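Local coordinates for protein putative glycoside hydrolase (Bacteroides thetaiotaomicron VPI-5482, PDB 3HBZ) that is of unknown function but binds calcium and may play a role in carbohydrate metabolism, perhaps as a glycoside hydrolase, at residues T98-E103 with V308-T313; T94-I99 with V122-A127; T211-Y216 with C239-I244; D104-Q109 with I113-E118. All blocks are in the same frame, centred on the assembly; numbering follows the deposited sequence.

Contact 1. Residues T98-E103 with V308-T313; sequences TIYNFE and VAIVFT. With CA (calcium ion), chain B; NA (sodium ion), chain D.
Tyr100 and Ile310 reach for each other from opposite directions across the buried core. Ile310 leads with its end methyl. CD1 lies 3.4 Å from Tyr100 OH and also touches CE2, so it sits by the phenol end, oblique to the ring. The CD1 methyl gets there because the Ile310 chain is nearly straight beyond CB (chi2 162°). Beside this pair, Phe102 and Phe312 also approach obliquely, with CZ of Phe102 4.3 Å from CE2 of Phe312. This is a looser contact, one atom of each ring nearest the other. Trp126 packs against both Tyr100, edge-to-face, and Phe312. The backbone around Tyr100 and Phe102 is held on its other side by ions. Ile99 O binds sodium. Asn101 O and Glu103 OE2 bind calcium, the latter at 2.3 Å, and Thr155, Lys157 and Asp332 complete that site with a water. Water 1 also donates to Asn101 OD1. The touching groups are otherwise apolar, and the one polar tip, Tyr100 OH, is hydrogen-bonded to Ala97 O. The contact is therefore hydrophobic packing between strand 99-100 with the loop that follows it and strand 306-313, while Ile99 O, Asn101 O and Glu103 OE2 of the same segment bind metals.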
loop_
_atom_site.group_PDB
_atom_site.type_symbol
_atom_site.label_atom_id
_atom_site.label_comp_id
_atom_site.label_asym_id
_atom_site.label_seq_id
_atom_site.Cartn_x
_atom_site.Cartn_y
_atom_site.Cartn_z
ATOM N N THR A 98 1.076 14.346 2.675
ATOM C CA THR A 98 0.812 14.830 1.299
ATOM C C THR A 98 2.057 15.265 0.498
ATOM O O THR A 98 1.921 15.712 -0.642
ATOM C CB THR A 98 -0.187 16.014 1.292
ATOM O OG1 THR A 98 0.418 17.184 1.877
ATOM C CG2 THR A 98 -1.482 15.638 2.027
ATOM N N ILE A 99 3.242 15.126 1.091
ATOM C CA ILE A 99 4.499 15.536 0.454
ATOM C C ILE A 99 5.413 14.326 0.453
ATOM O O ILE A 99 5.758 13.828 1.515
ATOM C CB ILE A 99 5.179 16.715 1.207
ATOM C CG1 ILE A 99 4.246 17.928 1.308
ATOM C CG2 ILE A 99 6.535 17.098 0.567
ATOM C CD1 ILE A 99 4.160 18.774 0.088
ATOM N N TYR A 100 5.822 13.864 -0.727
ATOM C CA TYR A 100 6.505 12.572 -0.857
ATOM C C TYR A 100 7.836 12.721 -1.564
ATOM O O TYR A 100 7.875 12.966 -2.761
ATOM C CB TYR A 100 5.632 11.611 -1.658
ATOM C CG TYR A 100 4.171 11.650 -1.267
ATOM C CD1 TYR A 100 3.780 11.412 0.036
ATOM C CD2 TYR A 100 3.190 11.929 -2.206
ATOM C CE1 TYR A 100 2.449 11.447 0.404
ATOM C CE2 TYR A 100 1.853 11.982 -1.853
ATOM C CZ TYR A 100 1.477 11.724 -0.559
ATOM O OH TYR A 100 0.131 11.751 -0.225
ATOM N N ASN A 101 8.925 12.551 -0.826
ATOM C CA ASN A 101 10.266 12.673 -1.391
ATOM C C ASN A 101 10.998 11.320 -1.536
ATOM O O ASN A 101 12.103 11.240 -2.066
ATOM C CB ASN A 101 11.070 13.661 -0.535
ATOM C CG ASN A 101 10.697 15.125 -0.829
ATOM O OD1 ASN A 101 10.889 15.606 -1.926
ATOM N ND2 ASN A 101 10.178 15.819 0.156
ATOM N N PHE A 102 10.364 10.264 -1.037
ATOM C CA PHE A 102 10.826 8.897 -1.192
ATOM C C PHE A 102 12.213 8.632 -0.629
ATOM O O PHE A 102 12.950 7.790 -1.165
ATOM C CB PHE A 102 10.659 8.466 -2.660
ATOM C CG PHE A 102 9.230 8.559 -3.121
ATOM C CD1 PHE A 102 8.317 7.620 -2.706
ATOM C CD2 PHE A 102 8.758 9.662 -3.815
ATOM C CE1 PHE A 102 6.974 7.736 -3.052
ATOM C CE2 PHE A 102 7.420 9.764 -4.158
ATOM C CZ PHE A 102 6.542 8.790 -3.763
ATOM N N GLU A 103 12.555 9.350 0.452
ATOM C CA GLU A 103 13.823 9.197 1.122
ATOM C C GLU A 103 13.812 8.081 2.187
ATOM O O GLU A 103 14.833 7.476 2.464
ATOM C CB GLU A 103 14.283 10.505 1.802
ATOM C CG GLU A 103 14.308 11.786 0.919
ATOM C CD GLU A 103 15.109 11.591 -0.361
ATOM O OE1 GLU A 103 16.077 10.792 -0.345
ATOM O OE2 GLU A 103 14.767 12.224 -1.380
ATOM N N VAL A 308 -8.732 8.620 0.168
ATOM C CA VAL A 308 -7.992 8.918 -1.023
ATOM C C VAL A 308 -6.938 7.852 -1.174
ATOM O O VAL A 308 -6.343 7.415 -0.170
ATOM C CB VAL A 308 -7.316 10.321 -0.970
ATOM C CG1 VAL A 308 -6.283 10.426 -2.113
ATOM C CG2 VAL A 308 -8.401 11.433 -1.110
ATOM N N ALA A 309 -6.717 7.431 -2.420
ATOM C CA ALA A 309 -5.571 6.610 -2.813
ATOM C C ALA A 309 -4.780 7.287 -3.916
ATOM O O ALA A 309 -5.356 7.940 -4.806
ATOM C CB ALA A 309 -6.038 5.210 -3.313
ATOM N N ILE A 310 -3.467 7.082 -3.881
ATOM C CA ILE A 310 -2.536 7.456 -4.939
ATOM C C ILE A 310 -1.883 6.150 -5.354
ATOM O O ILE A 310 -1.492 5.332 -4.490
ATOM C CB ILE A 310 -1.461 8.440 -4.450
ATOM C CG1 ILE A 310 -2.070 9.798 -4.081
ATOM C CG2 ILE A 310 -0.305 8.629 -5.511
ATOM C CD1 ILE A 310 -1.154 10.647 -3.197
ATOM N N VAL A 311 -1.780 5.948 -6.658
ATOM C CA VAL A 311 -1.222 4.722 -7.217
ATOM C C VAL A 311 -0.259 5.019 -8.368
ATOM O O VAL A 311 -0.581 5.841 -9.279
ATOM C CB VAL A 311 -2.340 3.825 -7.787
ATOM C CG1 VAL A 311 -1.714 2.504 -8.269
ATOM C CG2 VAL A 311 -3.460 3.599 -6.752
ATOM N N PHE A 312 0.908 4.370 -8.300
ATOM C CA PHE A 312 1.928 4.347 -9.340
ATOM C C PHE A 312 2.156 2.913 -9.783
ATOM O O PHE A 312 2.214 2.011 -8.942
ATOM C CB PHE A 312 3.253 4.868 -8.835
ATOM C CG PHE A 312 3.165 6.193 -8.128
ATOM C CD1 PHE A 312 3.120 7.356 -8.863
ATOM C CD2 PHE A 312 3.179 6.256 -6.758
ATOM C CE1 PHE A 312 3.036 8.583 -8.243
ATOM C CE2 PHE A 312 3.110 7.496 -6.099
ATOM C CZ PHE A 312 3.039 8.642 -6.843
ATOM N N THR A 313 2.288 2.705 -11.083
ATOM C CA THR A 313 2.670 1.382 -11.613
ATOM C C THR A 313 3.494 1.494 -12.910
ATOM O O THR A 313 3.225 2.336 -13.777
ATOM C CB THR A 313 1.468 0.460 -11.810
ATOM O OG1 THR A 313 1.953 -0.792 -12.334
ATOM C CG2 THR A 313 0.454 1.052 -12.829
HETATM CA CA CA B . 13.737 12.269 -3.471
HETATM NA NA NA D . 6.440 13.286 3.734
HETATM O O HOH W 1 13.114 14.536 -3.156
HETATM O O HOH W 2 8.505 12.418 2.060
HETATM O O HOH W 3 8.237 12.227 5.232
HETATM O O HOH W 4 7.803 15.693 3.823
HETATM O O HOH W 5 5.454 13.346 5.664
#

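Contact 2. Residues T94-I99 with V122-A127; sequences TELATI and VVMEWA. With NA (sodium ion), chain D; ACT (acetate ion), chain H.
Met124, a selenomethionine, meets Leu96 through its selenium. Its CB starts out toward segment 94-99 and lies beside Glu116. CG continues away from the backbone, since the chain is extended through chi1 and chi2 (-163° and -177°). SE then touches CD1 of Leu96 at 3.5 Å, the two side chains passing at a slant. The bend at chi3 (80°) turns CE back over one face of the Trp126 ring, 3.3 Å above its plane and toward its rim. Val123, the residue before, also faces this segment. Thr94 OG1 lies 3.5 Å from both CB and CG1 of Val123, the side chains crossing at about a right angle. That hydroxyl is buried with no polar partner in the model. Ala97 CB rests more loosely on Val123 CG2, at 4.3 Å. Water 6 bridges Glu95 O and Val123 O. Leu96 N donates to an acetate whose placement is doubtful. Two successive residues, Val123 and Met124, turn their side chains to one segment because both pair with Glu116 of strand 115-118: this is a classic beta bulge, here packed against the linker between strands 84-92 and 99-100.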
loop_
_atom_site.group_PDB
_atom_site.type_symbol
_atom_site.label_atom_id
_atom_site.label_comp_id
_atom_site.label_asym_id
_atom_site.label_seq_id
_atom_site.Cartn_x
_atom_site.Cartn_y
_atom_site.Cartn_z
ATOM N N THR A 94 -2.495 11.202 13.021
ATOM C CA THR A 94 -2.280 12.408 12.251
ATOM C C THR A 94 -3.044 12.297 10.931
ATOM O O THR A 94 -3.526 11.244 10.571
ATOM C CB THR A 94 -0.773 12.614 11.946
ATOM O OG1 THR A 94 -0.231 11.395 11.446
ATOM C CG2 THR A 94 -0.037 13.020 13.206
ATOM N N GLU A 95 -3.178 13.412 10.239
ATOM C CA GLU A 95 -3.853 13.421 8.961
ATOM C C GLU A 95 -2.908 12.879 7.879
ATOM O O GLU A 95 -1.707 12.855 8.063
ATOM C CB GLU A 95 -4.406 14.820 8.674
ATOM C CG GLU A 95 -3.403 15.933 8.479
ATOM C CD GLU A 95 -4.055 17.344 8.432
ATOM O OE1 GLU A 95 -5.226 17.509 8.871
ATOM O OE2 GLU A 95 -3.372 18.287 7.973
ATOM N N LEU A 96 -3.463 12.361 6.784
ATOM C CA LEU A 96 -2.653 11.730 5.742
ATOM C C LEU A 96 -1.492 12.650 5.318
ATOM O O LEU A 96 -1.680 13.842 5.165
ATOM C CB LEU A 96 -3.556 11.442 4.539
ATOM C CG LEU A 96 -3.170 10.317 3.616
ATOM C CD1 LEU A 96 -2.965 8.985 4.391
ATOM C CD2 LEU A 96 -4.223 10.171 2.488
ATOM N N ALA A 97 -0.316 12.089 5.098
ATOM C CA ALA A 97 0.840 12.855 4.602
ATOM C C ALA A 97 0.553 13.210 3.143
ATOM O O ALA A 97 -0.119 12.442 2.458
ATOM C CB ALA A 97 2.121 11.970 4.671
ATOM N N THR A 98 1.076 14.346 2.675
ATOM C CA THR A 98 0.812 14.830 1.299
ATOM C C THR A 98 2.057 15.265 0.498
ATOM O O THR A 98 1.921 15.712 -0.642
ATOM C CB THR A 98 -0.187 16.014 1.292
ATOM O OG1 THR A 98 0.418 17.184 1.877
ATOM C CG2 THR A 98 -1.482 15.638 2.027
ATOM N N ILE A 99 3.242 15.126 1.091
ATOM C CA ILE A 99 4.499 15.536 0.454
ATOM C C ILE A 99 5.413 14.326 0.453
ATOM O O ILE A 99 5.758 13.828 1.515
ATOM C CB ILE A 99 5.179 16.715 1.207
ATOM C CG1 ILE A 99 4.246 17.928 1.308
ATOM C CG2 ILE A 99 6.535 17.098 0.567
ATOM C CD1 ILE A 99 4.160 18.774 0.088
ATOM N N VAL A 122 6.953 7.823 12.378
ATOM C CA VAL A 122 6.317 7.340 11.166
ATOM C C VAL A 122 4.807 7.692 11.147
ATOM O O VAL A 122 4.100 7.380 12.071
ATOM C CB VAL A 122 6.516 5.808 10.982
ATOM C CG1 VAL A 122 5.804 5.346 9.747
ATOM C CG2 VAL A 122 8.004 5.498 10.855
ATOM N N VAL A 123 4.336 8.362 10.109
ATOM C CA VAL A 123 2.892 8.702 9.983
ATOM C C VAL A 123 2.161 8.001 8.827
ATOM O O VAL A 123 0.938 8.193 8.653
ATOM C CB VAL A 123 2.675 10.231 9.893
ATOM C CG1 VAL A 123 3.244 10.875 11.175
ATOM C CG2 VAL A 123 3.298 10.826 8.618
HETATM N N MSE A 124 2.887 7.190 8.056
HETATM C CA MSE A 124 2.283 6.384 6.970
HETATM C C MSE A 124 3.297 5.412 6.364
HETATM O O MSE A 124 4.474 5.769 6.161
HETATM C CB MSE A 124 1.738 7.280 5.848
HETATM C CG MSE A 124 0.760 6.534 4.924
HETATM SE SE MSE A 124 0.168 7.648 3.502
HETATM C CE MSE A 124 1.720 7.481 2.316
ATOM N N GLU A 125 2.834 4.193 6.093
ATOM C CA GLU A 125 3.537 3.210 5.318
ATOM C C GLU A 125 2.865 3.022 3.955
ATOM O O GLU A 125 1.686 2.652 3.863
ATOM C CB GLU A 125 3.588 1.875 6.043
ATOM C CG GLU A 125 4.078 2.001 7.476
ATOM C CD GLU A 125 4.539 0.685 8.114
ATOM O OE1 GLU A 125 4.547 -0.381 7.424
ATOM O OE2 GLU A 125 4.928 0.760 9.320
ATOM N N TRP A 126 3.602 3.314 2.890
ATOM C CA TRP A 126 3.134 2.983 1.539
ATOM C C TRP A 126 3.087 1.468 1.420
ATOM O O TRP A 126 3.818 0.747 2.105
ATOM C CB TRP A 126 4.075 3.510 0.469
ATOM C CG TRP A 126 4.072 5.006 0.286
ATOM C CD1 TRP A 126 4.800 5.915 0.977
ATOM C CD2 TRP A 126 3.303 5.750 -0.681
ATOM N NE1 TRP A 126 4.508 7.201 0.515
ATOM C CE2 TRP A 126 3.614 7.108 -0.518
ATOM C CE3 TRP A 126 2.406 5.383 -1.686
ATOM C CZ2 TRP A 126 3.035 8.102 -1.297
ATOM C CZ3 TRP A 126 1.855 6.355 -2.485
ATOM C CH2 TRP A 126 2.163 7.703 -2.292
ATOM N N ALA A 127 2.216 0.993 0.550
ATOM C CA ALA A 127 2.098 -0.444 0.269
ATOM C C ALA A 127 2.573 -0.717 -1.157
ATOM O O ALA A 127 2.564 0.195 -2.006
ATOM C CB ALA A 127 0.631 -0.878 0.424
HETATM NA NA NA D . 6.440 13.286 3.734
HETATM C C ACT H . -5.978 14.223 6.220
HETATM O O ACT H . -7.075 14.665 6.222
HETATM O OXT ACT H . -6.078 13.062 6.733
HETATM C CH3 ACT H . -4.754 14.998 5.618
HETATM O O HOH W 6 -0.679 9.878 7.797
HETATM O O HOH W 3 8.237 12.227 5.232
HETATM O O HOH W 4 7.803 15.693 3.823
HETATM O O HOH W 5 5.454 13.346 5.664
HETATM O O HOH W 2 8.505 12.418 2.060
#

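Contact 3. Residues T211-Y216 with C239-I244; sequences TYLAGY and CDIYAI
Leu213 carries the whole contact with one methyl, CD2, which meets three residues of strand 240-247. The apolar contacts come first. CD2 lies 4.0 Å from CG2 of Ile241, and the two side chains cross at about a right angle. The same methyl is 4.2 Å from Ala243 CB. With CG anti to the backbone N (chi1 178°), Leu213 carries CD2 toward strand 240-247. Ile241 offers CG2, its short branch. A second kind of contact is to the backbone: Leu213 CD2 sits 4.1 Å from Tyr242 O, between the two side chains it touches. Tyr242 itself directs its side chain away. None of these contacts is polar, and the distances are those of ordinary van der Waals packing. Polar links belong to the neighbours within each layer. Leu213 is hydrogen-bonded through its backbone to Leu286, and Asp240 makes a salt bridge with Arg271. Val334 packs on Leu213, and Ile331 and Phe312 on Ile241. The two strand segments run roughly antiparallel, at 150°, with axes 8.4 Å apart. That is too far for backbone pairing and shows that they pack face to face. Such packing of two layers through inward aliphatic side chains is characteristic of a beta-sandwich, and is consistent with the galactose-binding-like clan of this domain.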
loop_
_atom_site.group_PDB
_atom_site.type_symbol
_atom_site.label_atom_id
_atom_site.label_comp_id
_atom_site.label_asym_id
_atom_site.label_seq_id
_atom_site.Cartn_x
_atom_site.Cartn_y
_atom_site.Cartn_z
ATOM N N THR A 211 -7.196 18.584 -5.075
ATOM C CA THR A 211 -7.348 19.279 -6.357
ATOM C C THR A 211 -6.360 18.859 -7.456
ATOM O O THR A 211 -6.729 18.864 -8.646
ATOM C CB THR A 211 -7.249 20.810 -6.122
ATOM O OG1 THR A 211 -6.076 21.078 -5.359
ATOM C CG2 THR A 211 -8.474 21.291 -5.320
ATOM N N TYR A 212 -5.127 18.481 -7.078
ATOM C CA TYR A 212 -4.106 18.048 -8.050
ATOM C C TYR A 212 -3.170 17.053 -7.415
ATOM O O TYR A 212 -2.941 17.110 -6.192
ATOM C CB TYR A 212 -3.206 19.212 -8.520
ATOM C CG TYR A 212 -3.944 20.291 -9.253
ATOM C CD1 TYR A 212 -4.495 21.338 -8.561
ATOM C CD2 TYR A 212 -4.146 20.228 -10.628
ATOM C CE1 TYR A 212 -5.216 22.318 -9.192
ATOM C CE2 TYR A 212 -4.870 21.244 -11.295
ATOM C CZ TYR A 212 -5.401 22.271 -10.546
ATOM O OH TYR A 212 -6.097 23.303 -11.085
ATOM N N LEU A 213 -2.682 16.109 -8.242
ATOM C CA LEU A 213 -1.558 15.237 -7.904
ATOM C C LEU A 213 -0.415 15.678 -8.838
ATOM O O LEU A 213 -0.564 15.596 -10.065
ATOM C CB LEU A 213 -1.885 13.778 -8.207
ATOM C CG LEU A 213 -0.728 12.795 -7.926
ATOM C CD1 LEU A 213 -0.359 12.804 -6.435
ATOM C CD2 LEU A 213 -1.114 11.385 -8.345
ATOM N N ALA A 214 0.705 16.108 -8.264
ATOM C CA ALA A 214 1.826 16.658 -9.011
ATOM C C ALA A 214 3.098 15.923 -8.622
ATOM O O ALA A 214 3.161 15.363 -7.546
ATOM C CB ALA A 214 1.981 18.191 -8.730
ATOM N N GLY A 215 4.067 15.876 -9.537
ATOM C CA GLY A 215 5.368 15.307 -9.250
ATOM C C GLY A 215 6.188 15.124 -10.489
ATOM O O GLY A 215 5.853 15.678 -11.538
ATOM N N TYR A 216 7.282 14.361 -10.370
ATOM C CA TYR A 216 8.142 14.113 -11.507
ATOM C C TYR A 216 8.328 12.627 -11.790
ATOM O O TYR A 216 8.375 11.818 -10.857
ATOM C CB TYR A 216 9.517 14.760 -11.274
ATOM C CG TYR A 216 9.447 16.245 -11.318
ATOM C CD1 TYR A 216 9.110 16.967 -10.181
ATOM C CD2 TYR A 216 9.676 16.945 -12.517
ATOM C CE1 TYR A 216 9.033 18.340 -10.217
ATOM C CE2 TYR A 216 9.611 18.330 -12.557
ATOM C CZ TYR A 216 9.266 19.006 -11.399
ATOM O OH TYR A 216 9.170 20.353 -11.395
ATOM N N CYS A 239 3.444 3.346 -18.310
ATOM C CA CYS A 239 3.110 3.451 -16.907
ATOM C C CYS A 239 1.705 3.993 -16.677
ATOM O O CYS A 239 1.046 4.484 -17.632
ATOM C CB CYS A 239 4.113 4.369 -16.229
ATOM S SG CYS A 239 4.177 6.016 -16.968
ATOM N N ASP A 240 1.244 3.912 -15.429
ATOM C CA ASP A 240 0.019 4.600 -14.982
ATOM C C ASP A 240 0.319 5.295 -13.668
ATOM O O ASP A 240 1.116 4.808 -12.832
ATOM C CB ASP A 240 -1.146 3.620 -14.832
ATOM C CG ASP A 240 -2.517 4.273 -14.968
ATOM O OD1 ASP A 240 -2.660 5.501 -15.186
ATOM O OD2 ASP A 240 -3.477 3.518 -14.840
ATOM N N ILE A 241 -0.277 6.473 -13.524
ATOM C CA ILE A 241 -0.192 7.270 -12.324
ATOM C C ILE A 241 -1.580 7.861 -12.111
ATOM O O ILE A 241 -2.109 8.521 -13.005
ATOM C CB ILE A 241 0.827 8.447 -12.490
ATOM C CG1 ILE A 241 2.202 7.913 -12.903
ATOM C CG2 ILE A 241 0.853 9.302 -11.182
ATOM C CD1 ILE A 241 3.292 8.963 -13.277
ATOM N N TYR A 242 -2.188 7.585 -10.967
ATOM C CA TYR A 242 -3.527 8.017 -10.737
ATOM C C TYR A 242 -3.812 8.181 -9.255
ATOM O O TYR A 242 -2.994 7.781 -8.410
ATOM C CB TYR A 242 -4.496 7.089 -11.435
ATOM C CG TYR A 242 -4.559 5.650 -10.961
ATOM C CD1 TYR A 242 -5.478 5.260 -9.987
ATOM C CD2 TYR A 242 -3.762 4.687 -11.520
ATOM C CE1 TYR A 242 -5.603 3.916 -9.583
ATOM C CE2 TYR A 242 -3.833 3.322 -11.091
ATOM C CZ TYR A 242 -4.776 2.949 -10.139
ATOM O OH TYR A 242 -4.900 1.627 -9.739
ATOM N N ALA A 243 -4.942 8.821 -8.956
ATOM C CA ALA A 243 -5.436 8.999 -7.596
ATOM C C ALA A 243 -6.951 8.968 -7.642
ATOM O O ALA A 243 -7.561 9.334 -8.665
ATOM C CB ALA A 243 -4.931 10.322 -6.961
ATOM N N ILE A 244 -7.552 8.452 -6.571
ATOM C CA ILE A 244 -9.013 8.347 -6.456
ATOM C C ILE A 244 -9.429 8.838 -5.064
ATOM O O ILE A 244 -8.654 8.796 -4.115
ATOM C CB ILE A 244 -9.510 6.928 -6.711
ATOM C CG1 ILE A 244 -8.836 5.925 -5.744
ATOM C CG2 ILE A 244 -9.233 6.506 -8.139
ATOM C CD1 ILE A 244 -9.277 4.445 -5.935
#

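Contact 4. Residues D104-Q109 with I113-E118; sequences DTLGGQ and IFVERE. With NA (sodium ion), chain D.
Thr105 and Phe114 form the single antiparallel bridge of a hairpin-like turn-back, as a non-hydrogen-bonded pair. The tight part surrounds it. Val115 N donates to Asp104 O at 3.0 Å, fairly straight (168°) but from above the carbonyl plane. Leu106 N donates to Ile113 O at 2.9 Å, nearly in line with that carbonyl. Thr105 and Phe114 lie side by side, and the CG2 methyl of Thr105 makes a CH-pi contact over one face of the ring, 4.0 Å from its centroid. Leu106 crosses Val115 at about a right angle, CG to CG1 at 3.7 Å, and its CD1 touches CG2 of Ile113.

The looser side is wet or charged. Water 8 bridges Leu106 O and Ile113 N where the two segments part, and Gln109 only brushes Ile113 CD1. Asp104 OD1 pairs with Arg117 NH1 at 3.6 Å, a long salt bridge. OD1 lies at the edge of the guanidinium, in its plane, although the two planar groups are turned 70° apart. The extended Arg117 chain also brings its guanidinium over Val115 CG2. Replacing Arg117 by an alanine is likely to leave the Asp104 carboxylate without its charge partner and uncover the Val115 methyl. Glu116, which points away, binds the sodium ion through OE1 at 2.4 Å.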
loop_
_atom_site.group_PDB
_atom_site.type_symbol
_atom_site.label_atom_id
_atom_site.label_comp_id
_atom_site.label_asym_id
_atom_site.label_seq_id
_atom_site.Cartn_x
_atom_site.Cartn_y
_atom_site.Cartn_z
ATOM N N ASP A 104 12.667 7.853 2.821
ATOM C CA ASP A 104 12.616 7.087 4.065
ATOM C C ASP A 104 12.006 5.717 3.829
ATOM O O ASP A 104 10.932 5.610 3.207
ATOM C CB ASP A 104 11.733 7.803 5.078
ATOM C CG ASP A 104 12.353 9.124 5.582
ATOM O OD1 ASP A 104 13.561 9.183 5.822
ATOM O OD2 ASP A 104 11.598 10.084 5.688
ATOM N N THR A 105 12.665 4.692 4.334
ATOM C CA THR A 105 12.163 3.328 4.248
ATOM C C THR A 105 12.440 2.629 5.581
ATOM O O THR A 105 13.257 3.102 6.390
ATOM C CB THR A 105 12.869 2.546 3.167
ATOM O OG1 THR A 105 14.248 2.502 3.486
ATOM C CG2 THR A 105 12.648 3.173 1.760
ATOM N N LEU A 106 11.764 1.505 5.823
ATOM C CA LEU A 106 11.935 0.744 7.063
ATOM C C LEU A 106 13.211 -0.088 7.025
ATOM O O LEU A 106 13.444 -0.835 6.106
ATOM C CB LEU A 106 10.720 -0.132 7.375
ATOM C CG LEU A 106 9.379 0.489 7.807
ATOM C CD1 LEU A 106 8.326 -0.636 7.919
ATOM C CD2 LEU A 106 9.444 1.256 9.139
ATOM N N GLY A 107 14.059 0.076 8.029
ATOM C CA GLY A 107 15.310 -0.680 8.113
ATOM C C GLY A 107 15.079 -2.129 8.532
ATOM O O GLY A 107 14.040 -2.469 9.103
ATOM N N GLY A 108 16.037 -3.000 8.198
ATOM C CA GLY A 108 15.974 -4.410 8.593
ATOM C C GLY A 108 14.950 -5.301 7.896
ATOM O O GLY A 108 14.635 -6.368 8.393
ATOM N N GLN A 109 14.417 -4.883 6.764
ATOM C CA GLN A 109 13.426 -5.690 6.038
ATOM C C GLN A 109 14.087 -6.305 4.824
ATOM O O GLN A 109 15.071 -5.804 4.339
ATOM C CB GLN A 109 12.278 -4.800 5.596
ATOM C CG GLN A 109 11.588 -4.089 6.721
ATOM C CD GLN A 109 10.652 -4.982 7.512
ATOM O OE1 GLN A 109 10.260 -6.059 7.080
ATOM N NE2 GLN A 109 10.289 -4.523 8.674
ATOM N N ILE A 113 10.068 -0.905 2.142
ATOM C CA ILE A 113 8.774 -0.314 2.552
ATOM C C ILE A 113 9.068 1.178 2.793
ATOM O O ILE A 113 9.876 1.541 3.670
ATOM C CB ILE A 113 8.232 -0.983 3.837
ATOM C CG1 ILE A 113 7.987 -2.512 3.666
ATOM C CG2 ILE A 113 6.936 -0.289 4.392
ATOM C CD1 ILE A 113 7.904 -3.301 5.044
ATOM N N PHE A 114 8.482 2.003 1.933
ATOM C CA PHE A 114 8.544 3.463 2.007
ATOM C C PHE A 114 7.608 3.990 3.054
ATOM O O PHE A 114 6.418 3.604 3.105
ATOM C CB PHE A 114 8.153 4.042 0.636
ATOM C CG PHE A 114 9.188 3.858 -0.406
ATOM C CD1 PHE A 114 10.207 4.801 -0.552
ATOM C CD2 PHE A 114 9.175 2.745 -1.242
ATOM C CE1 PHE A 114 11.182 4.622 -1.536
ATOM C CE2 PHE A 114 10.145 2.596 -2.228
ATOM C CZ PHE A 114 11.151 3.527 -2.356
ATOM N N VAL A 115 8.117 4.876 3.894
ATOM C CA VAL A 115 7.322 5.494 4.940
ATOM C C VAL A 115 7.380 7.016 4.862
ATOM O O VAL A 115 8.287 7.595 4.256
ATOM C CB VAL A 115 7.803 4.985 6.333
ATOM C CG1 VAL A 115 7.692 3.420 6.359
ATOM C CG2 VAL A 115 9.269 5.399 6.629
ATOM N N GLU A 116 6.389 7.660 5.463
ATOM C CA GLU A 116 6.400 9.106 5.669
ATOM C C GLU A 116 6.643 9.330 7.155
ATOM O O GLU A 116 6.097 8.579 7.973
ATOM C CB GLU A 116 5.076 9.682 5.219
ATOM C CG GLU A 116 4.710 9.339 3.746
ATOM C CD GLU A 116 5.716 9.910 2.776
ATOM O OE1 GLU A 116 6.335 10.923 3.131
ATOM O OE2 GLU A 116 5.916 9.337 1.679
ATOM N N ARG A 117 7.478 10.322 7.502
ATOM C CA ARG A 117 7.801 10.643 8.885
ATOM C C ARG A 117 7.435 12.097 9.216
ATOM O O ARG A 117 7.383 12.966 8.339
ATOM C CB ARG A 117 9.304 10.399 9.186
ATOM C CG ARG A 117 9.691 8.924 9.197
ATOM C CD ARG A 117 11.194 8.608 9.526
ATOM N NE ARG A 117 11.356 7.162 9.854
ATOM C CZ ARG A 117 12.058 6.224 9.175
ATOM N NH1 ARG A 117 12.776 6.510 8.088
ATOM N NH2 ARG A 117 12.059 4.959 9.605
ATOM N N GLU A 118 7.108 12.332 10.484
ATOM C CA GLU A 118 7.163 13.677 11.100
ATOM C C GLU A 118 8.198 13.554 12.209
ATOM O O GLU A 118 7.933 12.931 13.231
ATOM C CB GLU A 118 5.812 14.104 11.684
ATOM C CG GLU A 118 4.735 14.483 10.643
ATOM C CD GLU A 118 3.424 15.029 11.274
ATOM O OE1 GLU A 118 3.388 15.300 12.499
ATOM O OE2 GLU A 118 2.420 15.186 10.543
HETATM NA NA NA D . 6.440 13.286 3.734
HETATM O O HOH W 7 9.759 7.769 1.792
HETATM O O HOH W 8 12.042 -1.380 4.023
HETATM O O HOH W 3 8.237 12.227 5.232
HETATM O O HOH W 5 5.454 13.346 5.664
HETATM O O HOH W 4 7.803 15.693 3.823
HETATM O O HOH W 2 8.505 12.418 2.060
#

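Overall arrangement
Contacts 1, 2 and 4 gather round one sodium ion, bound by Ile99 O and Glu116 OE1. Trp126 joins them: its CZ2 lies 3.6 Å from Tyr100 CD1 of contact 1, and its NE1 is hydrogen-bonded to Glu116 OE2 of contact 4. Contacts 2 and 4 are also linked by strand pairing, with Val123 N 2.8 Å from Glu116 O. Contact 3 joins the two layers of the sandwich. Its strand 240-247 is the sheet neighbour of strand 306-313 in contact 1, and the centres of contacts 1 and 3 are about 8 Å apart. Contacts 3 and 4 do not touch; their centres are about 22 Å apart. The calcium site borders contact 1.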